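Local coordinates for protein 23S rRNA (guanine(2535)-N(1))-methyltransferase (Streptomyces viridochromogenes, PDB 1O9G) that methylates guanine-2535 of 23S ribosomal RNA at N1 using S-adenosyl-L-methionine, and so confers resistance to the orthosomycin antibiotic avilamycin, at residues 54-60 and 78-84. The protein carries 3 engineered substitutions. Sequence-based numbering, arbitrary orientation.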
ATOM      1  N   THR A  54       0.369  -3.831 -11.853  1.00 12.16           N
ATOM      2  CA  THR A  54      -0.134  -2.549 -11.467  1.00 12.37           C
ATOM      3  C   THR A  54      -0.818  -2.710 -10.118  1.00 11.23           C
ATOM      4  O   THR A  54      -1.731  -3.534  -9.965  1.00 12.16           O
ATOM      5  CB  THR A  54      -1.101  -2.039 -12.517  1.00 12.21           C
ATOM      6  OG1 THR A  54      -0.365  -1.794 -13.735  1.00 15.18           O
ATOM      7  CG2 THR A  54      -1.743  -0.740 -12.068  1.00 12.62           C
ATOM      8  N   LEU A  55      -0.340  -1.962  -9.132  1.00 11.08           N
ATOM      9  CA  LEU A  55      -0.823  -2.022  -7.751  1.00 10.96           C
ATOM     10  C   LEU A  55      -1.541  -0.728  -7.375  1.00 10.38           C
ATOM     11  O   LEU A  55      -1.005   0.353  -7.591  1.00 10.63           O
ATOM     12  CB  LEU A  55       0.356  -2.225  -6.826  1.00 11.20           C
ATOM     13  CG  LEU A  55       0.174  -2.126  -5.305  1.00 11.68           C
ATOM     14  CD1 LEU A  55      -0.723  -3.164  -4.808  1.00 12.91           C
ATOM     15  CD2 LEU A  55       1.496  -2.138  -4.560  1.00 12.08           C
ATOM     16  N   TRP A  56      -2.738  -0.868  -6.787  1.00 10.33           N
ATOM     17  CA  TRP A  56      -3.572   0.255  -6.393  1.00 10.18           C
ATOM     18  C   TRP A  56      -3.871   0.156  -4.897  1.00  9.84           C
ATOM     19  O   TRP A  56      -4.313  -0.888  -4.413  1.00 10.75           O
ATOM     20  CB  TRP A  56      -4.870   0.187  -7.173  1.00 10.20           C
ATOM     21  CG  TRP A  56      -5.906   1.252  -6.953  1.00 11.37           C
ATOM     22  CD1 TRP A  56      -5.756   2.492  -6.407  1.00 11.46           C
ATOM     23  CD2 TRP A  56      -7.271   1.163  -7.384  1.00 11.86           C
ATOM     24  NE1 TRP A  56      -6.947   3.174  -6.463  1.00 12.75           N
ATOM     25  CE2 TRP A  56      -7.897   2.383  -7.040  1.00 12.04           C
ATOM     26  CE3 TRP A  56      -8.042   0.153  -7.965  1.00 13.17           C
ATOM     27  CZ2 TRP A  56      -9.234   2.632  -7.292  1.00 13.31           C
ATOM     28  CZ3 TRP A  56      -9.400   0.409  -8.221  1.00 12.62           C
ATOM     29  CH2 TRP A  56      -9.969   1.636  -7.885  1.00 14.94           C
ATOM     30  N   ASP A  57      -3.693   1.286  -4.200  1.00 10.26           N
ATOM     31  CA  ASP A  57      -4.159   1.462  -2.844  1.00 10.17           C
ATOM     32  C   ASP A  57      -5.210   2.570  -2.857  1.00 10.32           C
ATOM     33  O   ASP A  57      -4.871   3.755  -2.962  1.00 10.90           O
ATOM     34  CB  ASP A  57      -3.024   1.811  -1.909  1.00  9.48           C
ATOM     35  CG  ASP A  57      -3.447   1.841  -0.473  1.00 11.29           C
ATOM     36  OD1 ASP A  57      -4.674   1.932  -0.187  1.00 12.52           O
ATOM     37  OD2 ASP A  57      -2.598   1.757   0.440  1.00 12.74           O
ATOM     38  N   PRO A  58      -6.491   2.180  -2.836  1.00 11.40           N
ATOM     39  CA  PRO A  58      -7.628   3.114  -2.897  1.00 11.88           C
ATOM     40  C   PRO A  58      -8.050   3.718  -1.557  1.00 12.80           C
ATOM     41  O   PRO A  58      -9.029   4.474  -1.499  1.00 14.88           O
ATOM     42  CB  PRO A  58      -8.759   2.248  -3.443  1.00 13.30           C
ATOM     43  CG  PRO A  58      -8.499   0.902  -2.836  1.00 13.22           C
ATOM     44  CD  PRO A  58      -6.977   0.791  -2.853  1.00 12.39           C
ATOM     45  N   CYS A  59      -7.340   3.372  -0.489  1.00 13.07           N
ATOM     46  CA  CYS A  59      -7.494   4.016   0.814  1.00 13.78           C
ATOM     47  C   CYS A  59      -6.114   4.300   1.336  1.00 12.85           C
ATOM     48  O   CYS A  59      -5.694   3.813   2.376  1.00 13.19           O
ATOM     49  CB  CYS A  59      -8.261   3.177   1.818  1.00 15.28           C
ATOM     50  SG  CYS A  59      -9.774   2.451   1.219  1.00 19.95           S
ATOM     51  N   CYS A  60      -5.376   5.116   0.596  1.00 13.53           N
ATOM     52  CA  CYS A  60      -3.948   5.136   0.776  1.00 12.37           C
ATOM     53  C   CYS A  60      -3.440   5.805   2.047  1.00 12.71           C
ATOM     54  O   CYS A  60      -2.285   5.589   2.417  1.00 13.15           O
ATOM     55  CB  CYS A  60      -3.269   5.774  -0.447  1.00 12.59           C
ATOM     56  SG  CYS A  60      -3.585   7.530  -0.684  1.00 14.18           S
ATOM     57  N   ARG A  78       4.850  -2.449 -12.481  1.00 15.38           N
ATOM     58  CA  ARG A  78       4.725  -1.586 -13.653  1.00 17.12           C
ATOM     59  C   ARG A  78       4.475  -0.143 -13.196  1.00 15.47           C
ATOM     60  O   ARG A  78       4.990   0.793 -13.778  1.00 16.85           O
ATOM     61  CB  ARG A  78       3.528  -2.058 -14.520  1.00 20.49           C
ATOM     62  CG  ARG A  78       3.217  -1.153 -15.701  1.00 26.64           C
ATOM     63  CD  ARG A  78       2.088  -1.625 -16.577  1.00 35.18           C
ATOM     64  NE  ARG A  78       2.466  -2.809 -17.341  1.00 42.44           N
ATOM     65  CZ  ARG A  78       3.248  -2.801 -18.429  1.00 46.98           C
ATOM     66  NH1 ARG A  78       3.767  -1.662 -18.902  1.00 47.28           N
ATOM     67  NH2 ARG A  78       3.519  -3.947 -19.050  1.00 50.91           N
ATOM     68  N   GLN A  79       3.591   0.028 -12.220  1.00 13.73           N
ATOM     69  CA  GLN A  79       3.118   1.344 -11.789  1.00 13.81           C
ATOM     70  C   GLN A  79       2.314   1.160 -10.517  1.00 11.92           C
ATOM     71  O   GLN A  79       1.795   0.060 -10.267  1.00 12.04           O
ATOM     72  CB  GLN A  79       2.232   2.013 -12.833  1.00 18.28           C
ATOM     73  CG  GLN A  79       0.950   1.313 -13.019  1.00 19.88           C
ATOM     74  CD  GLN A  79       0.057   1.922 -14.063  1.00 28.69           C
ATOM     75  OE1 GLN A  79      -0.453   3.035 -13.874  1.00 30.94           O
ATOM     76  NE2 GLN A  79      -0.170   1.185 -15.163  1.00 34.47           N
ATOM     77  N   VAL A  80       2.189   2.224  -9.753  1.00 11.79           N
ATOM     78  CA  VAL A  80       1.313   2.252  -8.604  1.00 10.31           C
ATOM     79  C   VAL A  80       0.331   3.416  -8.730  1.00  9.97           C
ATOM     80  O   VAL A  80       0.609   4.447  -9.337  1.00 12.53           O
ATOM     81  CB  VAL A  80       2.103   2.322  -7.263  1.00 11.48           C
ATOM     82  CG1 VAL A  80       2.997   1.122  -7.111  1.00 13.44           C
ATOM     83  CG2 VAL A  80       2.935   3.558  -7.155  1.00 14.65           C
ATOM     84  N   ILE A  81      -0.831   3.187  -8.107  1.00  9.97           N
ATOM     85  CA  ILE A  81      -1.909   4.153  -8.075  1.00  9.83           C
ATOM     86  C   ILE A  81      -2.359   4.323  -6.640  1.00 10.12           C
ATOM     87  O   ILE A  81      -2.624   3.343  -5.965  1.00 11.11           O
ATOM     88  CB  ILE A  81      -3.093   3.681  -8.946  1.00 11.08           C
ATOM     89  CG1 ILE A  81      -2.594   3.407 -10.381  1.00 13.96           C
ATOM     90  CG2 ILE A  81      -4.199   4.705  -8.908  1.00 13.48           C
ATOM     91  CD1 ILE A  81      -3.590   2.747 -11.309  1.00 18.88           C
ATOM     92  N   ALA A  82      -2.478   5.578  -6.218  1.00 11.40           N
ATOM     93  CA  ALA A  82      -2.966   5.906  -4.880  1.00 11.24           C
ATOM     94  C   ALA A  82      -4.225   6.758  -4.990  1.00 11.51           C
ATOM     95  O   ALA A  82      -4.313   7.681  -5.793  1.00 12.78           O
ATOM     96  CB  ALA A  82      -1.956   6.650  -4.120  1.00 11.55           C
ATOM     97  N   SER A  83      -5.172   6.461  -4.131  1.00 11.33           N
ATOM     98  CA  SER A  83      -6.300   7.355  -3.974  1.00 12.03           C
ATOM     99  C   SER A  83      -6.888   7.240  -2.573  1.00 12.40           C
ATOM    100  O   SER A  83      -6.660   6.242  -1.863  1.00 14.00           O
ATOM    101  CB  SER A  83      -7.348   7.114  -5.069  1.00 13.90           C
ATOM    102  OG  SER A  83      -7.888   5.805  -5.049  1.00 14.13           O
ATOM    103  N   ASP A  84      -7.586   8.285  -2.161  1.00 12.90           N
ATOM    104  CA  ASP A  84      -8.270   8.342  -0.869  1.00 15.34           C
ATOM    105  C   ASP A  84      -9.266   9.498  -0.899  1.00 18.54           C
ATOM    106  O   ASP A  84      -9.233  10.323  -1.790  1.00 17.55           O
ATOM    107  CB  ASP A  84      -7.287   8.518   0.281  1.00 15.84           C
ATOM    108  CG  ASP A  84      -7.750   7.866   1.582  1.00 18.48           C
ATOM    109  OD1 ASP A  84      -8.973   7.825   1.822  1.00 22.89           O
ATOM    110  OD2 ASP A  84      -6.968   7.406   2.424  1.00 20.91           O
TER
HETATM  111  O   HOH W   1     -10.049   5.772  -3.577  1.00 16.41           O
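The first two parallel strands of a Rossmann-like methyltransferase sheet, 53-57 and 77-84, pair here as the two arms of a beta-alpha-beta unit. L55 O receives I81 N (2.9 Å) and L55 N goes to Q79 O; likewise D57 O takes S83 N and D57 N donates to I81 O (2.9 Å). On the face carrying T54, W56 and I81, the indole is turned edge-on to the second strand. With CG anti to the backbone N (chi1 -180°), W56 sends NE1 to S83 OG, 3.1 Å away and near the ring plane; tryptophan thus joins a broad apolar surface to one directed N-H, and the small serine hydroxyl also meets a water bound to P58 O. The beta-branch of I81 brings CG2 within 3.7 Å of W56 CD1, at the indole edge. Where strand 53-57 ends, D57 OD1 accepts C59 N (3.0 Å), an Asx turn that suits a short carboxylate, and also hydrogen-bonds to T174 OG1. D84 OD2 takes the backbone N of G61. On the other face, A82's single methyl, CB, fits beside C60 SG (3.9 Å) and between L66 and L97. L55 and V80 also pack on L66 of the connecting helix 64-72, helix 87-98 touches C60, A82 and D84, and strand 171-175 flanks 53-57.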